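Local coordinates for periplasmic sugar-binding protein (PDB 4RXU) that binds D-glucose between its two lobes and probably delivers sugar to an ABC-type transporter as its periplasmic solute-binding component, at residues A32-P38 with I87-C93; V112-D118 with V127-F133; N155-Y160 with K243-L249; Q142-L146 with F273-Q277. One frame throughout, in Å; residues are numbered along the deposited sequence.

From the N terminus, strand 29-37 runs through the core of one lobe, and contact 1 (32-38 with 87-93) closes a loop over strand 61-67 and two helices. Contact 2 (112-118 with 127-133) follows in series, closing a short loop of eight residues; the two touch where strands 89-92 and 113-117 pair in the same sheet. Helix 135-148 then starts contact 4, which lies on the other side of the chain's centre, about 28 Å from contact 2 between centres. Contact 4 (142-146 with 273-277) encloses contact 3 (155-160 with 243-249), and both reach the second, four-stranded parallel sheet, in which strands 246-249 and 269-274 are neighbours.

Contact 1. Residues A32-P38 with I87-C93; sequences AVGIVLP and IKVLIIC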
# COMPACT_ATOMS: atom_id res chain seq x y z
N ALA A 32 12.47 24.28 6.73
CA ALA A 32 13.64 23.54 6.25
C ALA A 32 13.35 22.05 6.21
O ALA A 32 13.97 21.22 6.89
CB ALA A 32 14.86 23.85 7.10
N VAL A 33 12.39 21.75 5.36
CA VAL A 33 11.85 20.40 5.18
C VAL A 33 11.66 20.20 3.67
O VAL A 33 11.31 21.15 2.96
CB VAL A 33 10.50 20.21 5.90
CG1 VAL A 33 9.96 18.80 5.67
CG2 VAL A 33 10.64 20.48 7.38
N GLY A 34 11.90 18.98 3.21
CA GLY A 34 11.65 18.59 1.83
C GLY A 34 10.91 17.28 1.83
O GLY A 34 11.12 16.43 2.71
N ILE A 35 10.00 17.14 0.87
CA ILE A 35 9.19 15.95 0.71
C ILE A 35 9.50 15.30 -0.62
O ILE A 35 9.49 15.99 -1.64
CB ILE A 35 7.69 16.27 0.78
CG1 ILE A 35 7.32 16.78 2.18
CG2 ILE A 35 6.83 15.04 0.45
CD1 ILE A 35 5.95 17.45 2.24
N VAL A 36 9.81 14.00 -0.61
CA VAL A 36 10.08 13.27 -1.86
C VAL A 36 9.12 12.11 -1.98
O VAL A 36 9.04 11.28 -1.07
CB VAL A 36 11.55 12.80 -1.96
CG1 VAL A 36 11.83 12.03 -3.26
CG2 VAL A 36 12.49 13.99 -1.88
N LEU A 37 8.37 12.10 -3.08
CA LEU A 37 7.39 11.03 -3.35
C LEU A 37 7.81 10.28 -4.61
O LEU A 37 8.46 10.85 -5.47
CB LEU A 37 5.99 11.62 -3.50
CG LEU A 37 5.43 12.25 -2.21
CD1 LEU A 37 4.11 12.94 -2.55
CD2 LEU A 37 5.25 11.24 -1.06
N PRO A 38 7.42 9.00 -4.74
CA PRO A 38 8.12 8.17 -5.72
C PRO A 38 7.69 8.35 -7.17
O PRO A 38 8.54 8.29 -8.06
CB PRO A 38 7.82 6.75 -5.23
CG PRO A 38 6.49 6.88 -4.54
CD PRO A 38 6.65 8.18 -3.80
N ILE A 87 17.64 21.95 3.62
CA ILE A 87 16.71 21.21 4.46
C ILE A 87 17.40 20.58 5.67
O ILE A 87 18.55 20.16 5.62
CB ILE A 87 15.86 20.16 3.73
CG1 ILE A 87 16.67 18.94 3.25
CG2 ILE A 87 15.03 20.82 2.63
CD1 ILE A 87 15.76 17.75 2.95
N LYS A 88 16.65 20.53 6.77
CA LYS A 88 17.07 19.85 7.99
C LYS A 88 16.32 18.56 8.23
O LYS A 88 16.77 17.73 9.02
CB LYS A 88 16.85 20.77 9.19
CG LYS A 88 17.69 22.06 9.17
CD LYS A 88 19.16 21.76 9.00
CE LYS A 88 19.98 23.02 8.80
NZ LYS A 88 20.98 22.82 7.71
N VAL A 89 15.18 18.39 7.56
CA VAL A 89 14.37 17.17 7.69
C VAL A 89 13.90 16.77 6.30
O VAL A 89 13.37 17.58 5.56
CB VAL A 89 13.11 17.38 8.56
CG1 VAL A 89 12.32 16.08 8.69
CG2 VAL A 89 13.46 17.91 9.95
N LEU A 90 14.09 15.49 5.99
CA LEU A 90 13.65 14.89 4.74
C LEU A 90 12.49 13.95 5.05
O LEU A 90 12.64 13.04 5.87
CB LEU A 90 14.79 14.08 4.11
CG LEU A 90 14.44 13.27 2.86
CD1 LEU A 90 14.06 14.15 1.66
CD2 LEU A 90 15.61 12.35 2.55
N ILE A 91 11.34 14.17 4.41
CA ILE A 91 10.23 13.19 4.43
C ILE A 91 10.27 12.51 3.06
O ILE A 91 10.13 13.17 2.02
CB ILE A 91 8.89 13.90 4.63
CG1 ILE A 91 8.83 14.59 6.01
CG2 ILE A 91 7.73 12.93 4.44
CD1 ILE A 91 7.78 15.68 6.07
N ILE A 92 10.50 11.20 3.06
CA ILE A 92 10.76 10.48 1.81
C ILE A 92 10.04 9.14 1.73
O ILE A 92 10.21 8.29 2.61
CB ILE A 92 12.28 10.29 1.54
CG1 ILE A 92 12.49 9.48 0.25
CG2 ILE A 92 13.01 9.67 2.73
CD1 ILE A 92 13.91 9.57 -0.27
N CYS A 93 9.25 8.98 0.66
CA CYS A 93 8.68 7.71 0.29
C CYS A 93 9.50 7.14 -0.87
O CYS A 93 9.45 7.67 -1.97
CB CYS A 93 7.22 7.86 -0.08
SG CYS A 93 6.53 6.30 -0.62
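With chi1 at -64°, Ile91 sets CG1 anti to its own carbonyl carbon, and CD1 at the end of that branch packs against two side chains of the facing strand, Val33 CG1 at 3.8 Å and Ile35 CG1 a little farther off. Ile35, its bridge partner on the same face, has nearly the same first torsion, and the two isoleucines lie side by side, pointing the same way. Val33, Ile35, Val89 and Ile91 share this face of the sheet. On the face of Val36 and Ile92, Val36 CG2 meets Leu90 CD1 at 3.9 Å, the two side chains crossing obliquely. Gly34 sends no side chain to that face, and Ile87 CG2 comes to 3.7 Å from Gly34 N.

The backbones form a parallel pair, their axes 4.7 Å apart and 17° from alignment, with Val33 in register with Val89 and Val36 with Ile92. This is the central part of the N-terminal lobe of a periplasmic binding protein, an alpha/beta sheet covered by helices. Helix 300-315 packs on Val33 and Val89, and helix 72-84 on Val36 and Leu90.

Gly34 and Val36 direct their backbone N and O to 87-93, whereas Ile35 bonds to strand 61-67; the bond from Ile91 N to Gly34 O, 2.8 Å long, is nearly straight at 170°. At the start of the ladder Ala32 O takes, besides the in-plane rung from Val89 N, a second bond from Lys88 N at 2.8 Å, whose donor stands above the carbonyl plane. Toward the sugar-binding end, Pro38 CD touches Cys93 SG at 3.7 Å.

Contact 2. Residues V112-D118 with V127-F133; sequences VKVISYD and VDYYVTF. With BGC (beta-D-glucopyranose), chain C.
Asp118 and Tyr130 meet through a hydroxyl-to-carbonyl bond: Tyr130 OH donates to Asp118 O over 2.7 Å, approaching from above the carbonyl plane. Chi1 of -178° sets the Tyr130 ring anti to its backbone N, and the ring edge then runs past Ser116 O to Asp118 O. That carbonyl also accepts from water 3 and from Asn168 ND2. The same water accepts from Phe133 N, joining the ends of the two strands. The carboxylate of Asp118 divides its work: OD2 accepts from O2 of the bound beta-D-glucopyranose at 2.7 Å, while OD1 is in a salt bridge with Arg44, another pocket residue. Phe133 CD2 lies 3.6 Å from Asp118 OD1, its ring plane 73° from the carboxylate.

The strands are parallel neighbours in the N-terminal-lobe sheet of the periplasmic binding protein fold, and the C-terminal end of 113-117 carries Asp118 into the sugar cleft between the lobes. Inside the pair, Asp118 N gives its hydrogen to Val131 O at 2.8 Å, and Ile115 CG2 packs on Val131 CG2 at 3.6 Å.

At the other end, Asp128 replaces a main-chain rung with its side chain. Its OD2 takes the hydrogen of Val114 N at 2.8 Å, angle 166°, on the anti lone pair; water 1 donates to OD2 and to Val112 O. Water 2 accepts from Lys113 NZ and donates to Asp128 OD1. Val114 O is held by two in-plane donors, Asp128 N at 2.8 Å and Tyr129 N at 3.2 Å.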
# COMPACT_ATOMS: atom_id res chain seq x y z
N VAL A 112 20.93 15.87 8.06
CA VAL A 112 19.51 15.91 7.79
C VAL A 112 18.84 14.69 8.39
O VAL A 112 19.29 13.56 8.16
CB VAL A 112 19.23 15.96 6.28
CG1 VAL A 112 17.72 15.98 6.01
CG2 VAL A 112 19.94 17.15 5.65
N LYS A 113 17.75 14.92 9.12
CA LYS A 113 16.95 13.86 9.70
C LYS A 113 16.13 13.22 8.58
O LYS A 113 15.64 13.88 7.67
CB LYS A 113 16.03 14.36 10.81
CG LYS A 113 16.76 15.03 11.94
CD LYS A 113 17.46 14.04 12.81
CE LYS A 113 18.08 14.76 13.98
NZ LYS A 113 19.17 13.91 14.48
N VAL A 114 15.97 11.91 8.69
CA VAL A 114 15.33 11.11 7.66
C VAL A 114 14.06 10.44 8.21
O VAL A 114 14.12 9.55 9.09
CB VAL A 114 16.27 10.02 7.11
CG1 VAL A 114 15.55 9.17 6.06
CG2 VAL A 114 17.48 10.66 6.47
N ILE A 115 12.92 10.90 7.70
CA ILE A 115 11.63 10.31 8.02
C ILE A 115 11.20 9.53 6.77
O ILE A 115 10.81 10.10 5.75
CB ILE A 115 10.58 11.38 8.33
CG1 ILE A 115 11.04 12.27 9.50
CG2 ILE A 115 9.23 10.73 8.61
CD1 ILE A 115 10.07 13.38 9.86
N SER A 116 11.28 8.21 6.86
CA SER A 116 10.77 7.37 5.79
C SER A 116 9.23 7.45 5.89
O SER A 116 8.68 7.42 6.98
CB SER A 116 11.30 5.96 5.99
OG SER A 116 11.22 5.15 4.82
N TYR A 117 8.57 7.60 4.74
CA TYR A 117 7.17 7.96 4.68
C TYR A 117 6.42 6.92 3.86
O TYR A 117 6.72 6.70 2.69
CB TYR A 117 7.02 9.32 4.02
CG TYR A 117 5.58 9.79 3.93
CD1 TYR A 117 4.92 10.30 5.02
CD2 TYR A 117 4.89 9.70 2.74
CE1 TYR A 117 3.59 10.70 4.93
CE2 TYR A 117 3.59 10.12 2.63
CZ TYR A 117 2.94 10.60 3.74
OH TYR A 117 1.63 10.99 3.61
N ASP A 118 5.46 6.28 4.53
CA ASP A 118 4.60 5.23 3.99
C ASP A 118 5.35 3.93 3.74
O ASP A 118 4.94 2.88 4.21
CB ASP A 118 3.83 5.62 2.74
CG ASP A 118 2.76 4.63 2.44
OD1 ASP A 118 1.67 4.75 3.05
OD2 ASP A 118 3.02 3.68 1.65
N VAL A 127 17.94 5.83 8.82
CA VAL A 127 16.53 6.18 8.86
C VAL A 127 16.18 6.52 10.30
O VAL A 127 16.38 5.67 11.18
CB VAL A 127 15.63 5.04 8.34
CG1 VAL A 127 14.20 5.53 8.31
CG2 VAL A 127 16.08 4.55 6.96
N ASP A 128 15.70 7.74 10.56
CA ASP A 128 15.42 8.16 11.95
C ASP A 128 14.03 7.73 12.42
O ASP A 128 13.88 7.28 13.54
CB ASP A 128 15.62 9.66 12.09
CG ASP A 128 17.05 10.03 11.82
OD1 ASP A 128 17.93 9.62 12.60
OD2 ASP A 128 17.31 10.65 10.78
N TYR A 129 13.04 7.90 11.55
CA TYR A 129 11.62 7.57 11.87
C TYR A 129 10.96 7.00 10.65
O TYR A 129 11.38 7.27 9.51
CB TYR A 129 10.83 8.82 12.36
CG TYR A 129 11.47 9.38 13.59
CD1 TYR A 129 11.18 8.85 14.85
CD2 TYR A 129 12.46 10.36 13.49
CE1 TYR A 129 11.83 9.30 15.98
CE2 TYR A 129 13.12 10.81 14.62
CZ TYR A 129 12.80 10.28 15.86
OH TYR A 129 13.40 10.70 17.01
N TYR A 130 9.89 6.27 10.91
CA TYR A 130 9.04 5.72 9.86
C TYR A 130 7.56 6.05 10.16
O TYR A 130 6.98 5.52 11.10
CB TYR A 130 9.24 4.21 9.79
CG TYR A 130 8.46 3.49 8.71
CD1 TYR A 130 8.16 4.09 7.49
CD2 TYR A 130 8.05 2.19 8.90
CE1 TYR A 130 7.46 3.39 6.51
CE2 TYR A 130 7.39 1.47 7.94
CZ TYR A 130 7.09 2.05 6.73
OH TYR A 130 6.44 1.30 5.79
N VAL A 131 7.00 6.91 9.34
CA VAL A 131 5.59 7.27 9.41
C VAL A 131 4.86 6.34 8.45
O VAL A 131 5.13 6.33 7.26
CB VAL A 131 5.36 8.74 9.00
CG1 VAL A 131 3.88 9.05 8.87
CG2 VAL A 131 6.03 9.67 10.00
N THR A 132 3.96 5.55 9.00
CA THR A 132 3.35 4.44 8.27
C THR A 132 1.94 4.12 8.73
O THR A 132 1.56 4.39 9.87
CB THR A 132 4.25 3.17 8.39
OG1 THR A 132 3.77 2.12 7.55
CG2 THR A 132 4.31 2.64 9.85
N PHE A 133 1.18 3.51 7.82
CA PHE A 133 -0.01 2.78 8.21
C PHE A 133 0.38 1.39 8.69
O PHE A 133 1.49 0.89 8.45
CB PHE A 133 -0.98 2.65 7.06
CG PHE A 133 -1.52 3.97 6.57
CD1 PHE A 133 -2.38 4.73 7.34
CD2 PHE A 133 -1.14 4.45 5.31
CE1 PHE A 133 -2.86 5.92 6.87
CE2 PHE A 133 -1.63 5.64 4.85
CZ PHE A 133 -2.50 6.37 5.63
C2 BGC C . 1.11 2.12 -0.59
C3 BGC C . -0.28 1.81 -1.12
C4 BGC C . -0.29 2.01 -2.63
C5 BGC C . 0.85 1.24 -3.30
C6 BGC C . 0.98 1.53 -4.78
C1 BGC C . 2.02 1.14 -1.31
O1 BGC C . 3.31 1.11 -0.78
O2 BGC C . 1.12 1.92 0.83
O3 BGC C . -1.21 2.67 -0.48
O4 BGC C . -1.52 1.46 -3.15
O5 BGC C . 2.08 1.54 -2.68
O6 BGC C . 1.01 2.94 -5.05
O HOH W 1 19.85 11.59 10.01
O HOH W 2 19.92 11.37 13.06
O HOH W 3 2.10 3.02 5.15

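Contact 3. Residues N155-Y160 with K243-L249; sequences NPLYLY and KGKVYIL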
# COMPACT_ATOMS: atom_id res chain seq x y z
N ASN A 155 -12.95 -23.59 -2.66
CA ASN A 155 -13.19 -22.26 -3.22
C ASN A 155 -11.96 -21.74 -3.96
O ASN A 155 -10.89 -21.66 -3.36
CB ASN A 155 -13.51 -21.29 -2.10
CG ASN A 155 -14.79 -21.62 -1.40
OD1 ASN A 155 -15.86 -21.40 -1.93
ND2 ASN A 155 -14.69 -22.20 -0.21
N PRO A 156 -12.10 -21.37 -5.24
CA PRO A 156 -10.94 -20.83 -5.94
C PRO A 156 -10.43 -19.52 -5.34
O PRO A 156 -11.22 -18.61 -5.09
CB PRO A 156 -11.46 -20.58 -7.36
CG PRO A 156 -12.56 -21.58 -7.52
CD PRO A 156 -13.23 -21.58 -6.16
N LEU A 157 -9.11 -19.44 -5.23
CA LEU A 157 -8.42 -18.30 -4.67
C LEU A 157 -7.35 -17.84 -5.65
O LEU A 157 -6.49 -18.63 -6.08
CB LEU A 157 -7.79 -18.67 -3.31
CG LEU A 157 -6.99 -17.55 -2.62
CD1 LEU A 157 -7.88 -16.38 -2.26
CD2 LEU A 157 -6.32 -18.11 -1.37
N TYR A 158 -7.45 -16.58 -6.04
CA TYR A 158 -6.49 -15.96 -6.93
C TYR A 158 -5.72 -14.90 -6.13
O TYR A 158 -6.33 -14.00 -5.53
CB TYR A 158 -7.23 -15.33 -8.11
CG TYR A 158 -7.84 -16.37 -9.04
CD1 TYR A 158 -9.04 -17.01 -8.73
CD2 TYR A 158 -7.20 -16.72 -10.22
CE1 TYR A 158 -9.59 -17.97 -9.59
CE2 TYR A 158 -7.73 -17.68 -11.07
CZ TYR A 158 -8.93 -18.31 -10.76
OH TYR A 158 -9.45 -19.27 -11.62
N LEU A 159 -4.40 -15.04 -6.10
CA LEU A 159 -3.54 -14.15 -5.30
C LEU A 159 -2.88 -13.12 -6.19
O LEU A 159 -2.44 -13.45 -7.30
CB LEU A 159 -2.43 -14.97 -4.61
CG LEU A 159 -2.89 -16.09 -3.67
CD1 LEU A 159 -1.70 -16.95 -3.24
CD2 LEU A 159 -3.67 -15.58 -2.46
N TYR A 160 -2.78 -11.88 -5.70
CA TYR A 160 -2.07 -10.81 -6.41
C TYR A 160 -1.29 -9.99 -5.40
O TYR A 160 -1.59 -9.98 -4.21
CB TYR A 160 -3.03 -9.93 -7.23
CG TYR A 160 -3.74 -10.76 -8.28
CD1 TYR A 160 -3.10 -11.08 -9.48
CD2 TYR A 160 -5.01 -11.29 -8.05
CE1 TYR A 160 -3.72 -11.86 -10.46
CE2 TYR A 160 -5.63 -12.09 -9.01
CZ TYR A 160 -4.99 -12.37 -10.21
OH TYR A 160 -5.61 -13.15 -11.16
N LYS A 243 -13.29 -21.72 -11.59
CA LYS A 243 -14.01 -20.47 -11.57
C LYS A 243 -15.26 -20.62 -10.74
O LYS A 243 -15.20 -21.11 -9.62
CB LYS A 243 -14.28 -20.01 -13.00
CG LYS A 243 -12.96 -19.67 -13.67
CD LYS A 243 -13.07 -19.47 -15.15
CE LYS A 243 -11.68 -19.41 -15.74
NZ LYS A 243 -11.72 -18.99 -17.14
N GLY A 244 -16.40 -20.20 -11.28
CA GLY A 244 -17.61 -20.12 -10.51
C GLY A 244 -17.54 -18.98 -9.51
O GLY A 244 -17.42 -17.83 -9.87
N LYS A 245 -17.64 -19.33 -8.25
CA LYS A 245 -17.60 -18.33 -7.19
C LYS A 245 -16.19 -18.24 -6.64
O LYS A 245 -15.72 -19.17 -5.98
CB LYS A 245 -18.54 -18.74 -6.08
CG LYS A 245 -18.66 -17.71 -4.99
CD LYS A 245 -20.01 -17.88 -4.36
CE LYS A 245 -19.85 -18.05 -2.89
NZ LYS A 245 -21.15 -18.51 -2.34
N VAL A 246 -15.54 -17.09 -6.84
CA VAL A 246 -14.11 -17.01 -6.67
C VAL A 246 -13.73 -15.87 -5.75
O VAL A 246 -14.50 -14.95 -5.52
CB VAL A 246 -13.36 -16.87 -8.02
CG1 VAL A 246 -13.81 -17.95 -9.00
CG2 VAL A 246 -13.54 -15.49 -8.63
N TYR A 247 -12.52 -15.98 -5.22
CA TYR A 247 -11.99 -15.12 -4.17
C TYR A 247 -10.67 -14.54 -4.68
O TYR A 247 -9.79 -15.29 -5.11
CB TYR A 247 -11.84 -15.95 -2.89
CG TYR A 247 -13.19 -16.35 -2.43
CD1 TYR A 247 -13.82 -17.48 -2.95
CD2 TYR A 247 -13.88 -15.57 -1.52
CE1 TYR A 247 -15.11 -17.81 -2.57
CE2 TYR A 247 -15.18 -15.91 -1.13
CZ TYR A 247 -15.78 -17.03 -1.66
OH TYR A 247 -17.05 -17.36 -1.28
N ILE A 248 -10.54 -13.22 -4.64
CA ILE A 248 -9.43 -12.52 -5.27
C ILE A 248 -8.77 -11.58 -4.26
O ILE A 248 -9.39 -10.65 -3.74
CB ILE A 248 -9.88 -11.68 -6.46
CG1 ILE A 248 -10.64 -12.53 -7.49
CG2 ILE A 248 -8.69 -10.94 -7.09
CD1 ILE A 248 -11.44 -11.74 -8.50
N LEU A 249 -7.51 -11.87 -3.96
CA LEU A 249 -6.67 -11.00 -3.10
C LEU A 249 -6.02 -9.98 -4.02
O LEU A 249 -4.95 -10.23 -4.55
CB LEU A 249 -5.60 -11.81 -2.37
CG LEU A 249 -4.75 -10.93 -1.43
CD1 LEU A 249 -5.52 -10.52 -0.18
CD2 LEU A 249 -3.49 -11.67 -1.07
O HOH W 4 -17.80 -20.00 -0.60
O HOH W 5 -16.54 -21.29 -4.58
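Asn155 OD1 accepts from two waters, each 2.7 Å away, and both lead across to the other segment: water 4 also donates to Tyr247 OH and water 5 to Lys245 O. Its ND2 is held by Thr188 and Ser151 carbonyls, which should keep the amide plane nearly perpendicular (80°) to the Tyr247 ring, with OD1 3.7 Å from Tyr247 CE1. That tyrosine's hydroxyl also bonds to His149 O.

Beyond this water-linked end the backbones pair directly. Tyr158 N donates to Tyr247 O over 2.8 Å at 170°, and Leu249 N to Tyr158 O over 2.9 Å; the last rung, Tyr160 N to Leu249 O, is weak. Pro156 lacks an N-H to give, but its O accepts from Tyr247 N, and its CB rests 3.9 Å from Val246 CG1. With chi1 near -61°, Tyr160 brings the edge of its ring to Ile248, CE2 lying 3.8 Å from CG2. The side chains of Leu157 and Tyr247 cross at about a right angle, CD1 of Leu157 4.0 Å from CB of Tyr247.

Helix 167-185 covers the face of Leu157, Leu159 and Leu249, and helix 253-264 that of Ile248, as in the helix-flanked parallel sheet of the second lobe of periplasmic binding proteins.

Contact 4. Residues Q142-L146 with F273-Q277; sequences QAQYL and FVTGQ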
# COMPACT_ATOMS: atom_id res chain seq x y z
N GLN A 142 -7.63 -7.62 4.29
CA GLN A 142 -7.99 -8.07 2.96
C GLN A 142 -8.32 -9.56 2.98
O GLN A 142 -9.37 -10.01 2.49
CB GLN A 142 -6.86 -7.77 1.98
CG GLN A 142 -6.66 -6.30 1.72
CD GLN A 142 -5.44 -6.02 0.91
OE1 GLN A 142 -4.49 -6.78 0.93
NE2 GLN A 142 -5.46 -4.92 0.18
N ALA A 143 -7.40 -10.34 3.52
CA ALA A 143 -7.62 -11.79 3.57
C ALA A 143 -8.83 -12.19 4.42
O ALA A 143 -9.59 -13.10 4.06
CB ALA A 143 -6.38 -12.48 4.08
N GLN A 144 -9.00 -11.52 5.56
CA GLN A 144 -10.08 -11.84 6.47
C GLN A 144 -11.44 -11.62 5.80
O GLN A 144 -12.35 -12.41 5.98
CB GLN A 144 -9.95 -11.04 7.78
CG GLN A 144 -10.87 -11.55 8.87
CD GLN A 144 -10.49 -12.95 9.31
OE1 GLN A 144 -9.35 -13.18 9.73
NE2 GLN A 144 -11.41 -13.89 9.19
N TYR A 145 -11.55 -10.58 4.98
CA TYR A 145 -12.77 -10.33 4.22
C TYR A 145 -13.09 -11.53 3.32
O TYR A 145 -14.22 -12.01 3.28
CB TYR A 145 -12.69 -9.03 3.39
CG TYR A 145 -13.96 -8.81 2.63
CD1 TYR A 145 -14.15 -9.41 1.38
CD2 TYR A 145 -15.00 -8.06 3.17
CE1 TYR A 145 -15.34 -9.26 0.68
CE2 TYR A 145 -16.19 -7.90 2.48
CZ TYR A 145 -16.35 -8.50 1.25
OH TYR A 145 -17.52 -8.35 0.57
N LEU A 146 -12.08 -12.06 2.64
CA LEU A 146 -12.27 -13.19 1.76
C LEU A 146 -12.71 -14.41 2.56
O LEU A 146 -13.68 -15.09 2.20
CB LEU A 146 -11.01 -13.50 0.97
CG LEU A 146 -10.60 -12.38 -0.00
CD1 LEU A 146 -9.27 -12.73 -0.65
CD2 LEU A 146 -11.60 -12.07 -1.11
N PHE A 273 -15.42 -12.16 -5.21
CA PHE A 273 -15.12 -11.31 -4.07
C PHE A 273 -13.71 -10.77 -4.27
O PHE A 273 -12.79 -11.54 -4.55
CB PHE A 273 -15.22 -12.12 -2.78
CG PHE A 273 -16.60 -12.62 -2.50
CD1 PHE A 273 -17.04 -13.83 -3.02
CD2 PHE A 273 -17.47 -11.86 -1.74
CE1 PHE A 273 -18.32 -14.28 -2.76
CE2 PHE A 273 -18.75 -12.30 -1.49
CZ PHE A 273 -19.18 -13.51 -2.01
N VAL A 274 -13.53 -9.45 -4.21
CA VAL A 274 -12.23 -8.86 -4.49
C VAL A 274 -11.93 -7.75 -3.49
O VAL A 274 -12.78 -6.93 -3.12
CB VAL A 274 -12.10 -8.30 -5.93
CG1 VAL A 274 -13.07 -7.15 -6.19
CG2 VAL A 274 -10.66 -7.91 -6.22
N THR A 275 -10.66 -7.72 -3.08
CA THR A 275 -10.15 -6.81 -2.07
C THR A 275 -9.49 -5.60 -2.72
O THR A 275 -9.42 -5.51 -3.93
CB THR A 275 -9.16 -7.53 -1.15
OG1 THR A 275 -8.02 -7.95 -1.89
CG2 THR A 275 -9.80 -8.71 -0.49
N GLY A 276 -9.04 -4.67 -1.88
CA GLY A 276 -8.29 -3.50 -2.34
C GLY A 276 -7.81 -2.66 -1.18
O GLY A 276 -7.92 -3.05 -0.03
N GLN A 277 -7.22 -1.52 -1.49
CA GLN A 277 -6.88 -0.53 -0.48
C GLN A 277 -6.62 0.82 -1.14
O GLN A 277 -6.30 0.87 -2.31
CB GLN A 277 -5.64 -0.91 0.33
CG GLN A 277 -4.33 -0.82 -0.43
CD GLN A 277 -3.15 -1.16 0.44
OE1 GLN A 277 -2.87 -0.48 1.42
NE2 GLN A 277 -2.47 -2.24 0.10
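Helix 135-148 packs here on the end of strand 269-274 and the loop that leads from the second lobe into the sugar pocket between the lobes. The sole hydrogen bond across the contact runs from Gln142 NE2 to Gly276 O, 3.1 Å long and straight at 173°. It is lopsided in geometry: the acceptor lies in the amide plane of Gln142, yet the donor stands high above the plane of the Gly276 carbonyl. The extended chain of Gln142, chi2 172°, carries the amide that far, and NE2 also bonds to Pro251 O.

Thr275 CG2 lies against two residues one helical turn apart, 3.3 Å from Gln142 O and 3.8 Å from Leu146 CG. Its OG1 turns to Ala250 O instead. Leu146 CD2 reaches Phe273 CB at 4.0 Å. At the far end the side chains of Tyr145 and Phe273 cross at about a right angle, CE1 of Tyr145 4.1 Å from CD2 of Phe273, and His149 lies against both rings.

Gln277, which touches the glucose, bonds through OE1 to Lys298 of the ligand pocket. Helix 167-185 covers Ala143, strand 246-249 pairs with 269-274 through Phe273, and Val296 of strand 295-298 borders Gln142 and Gln277.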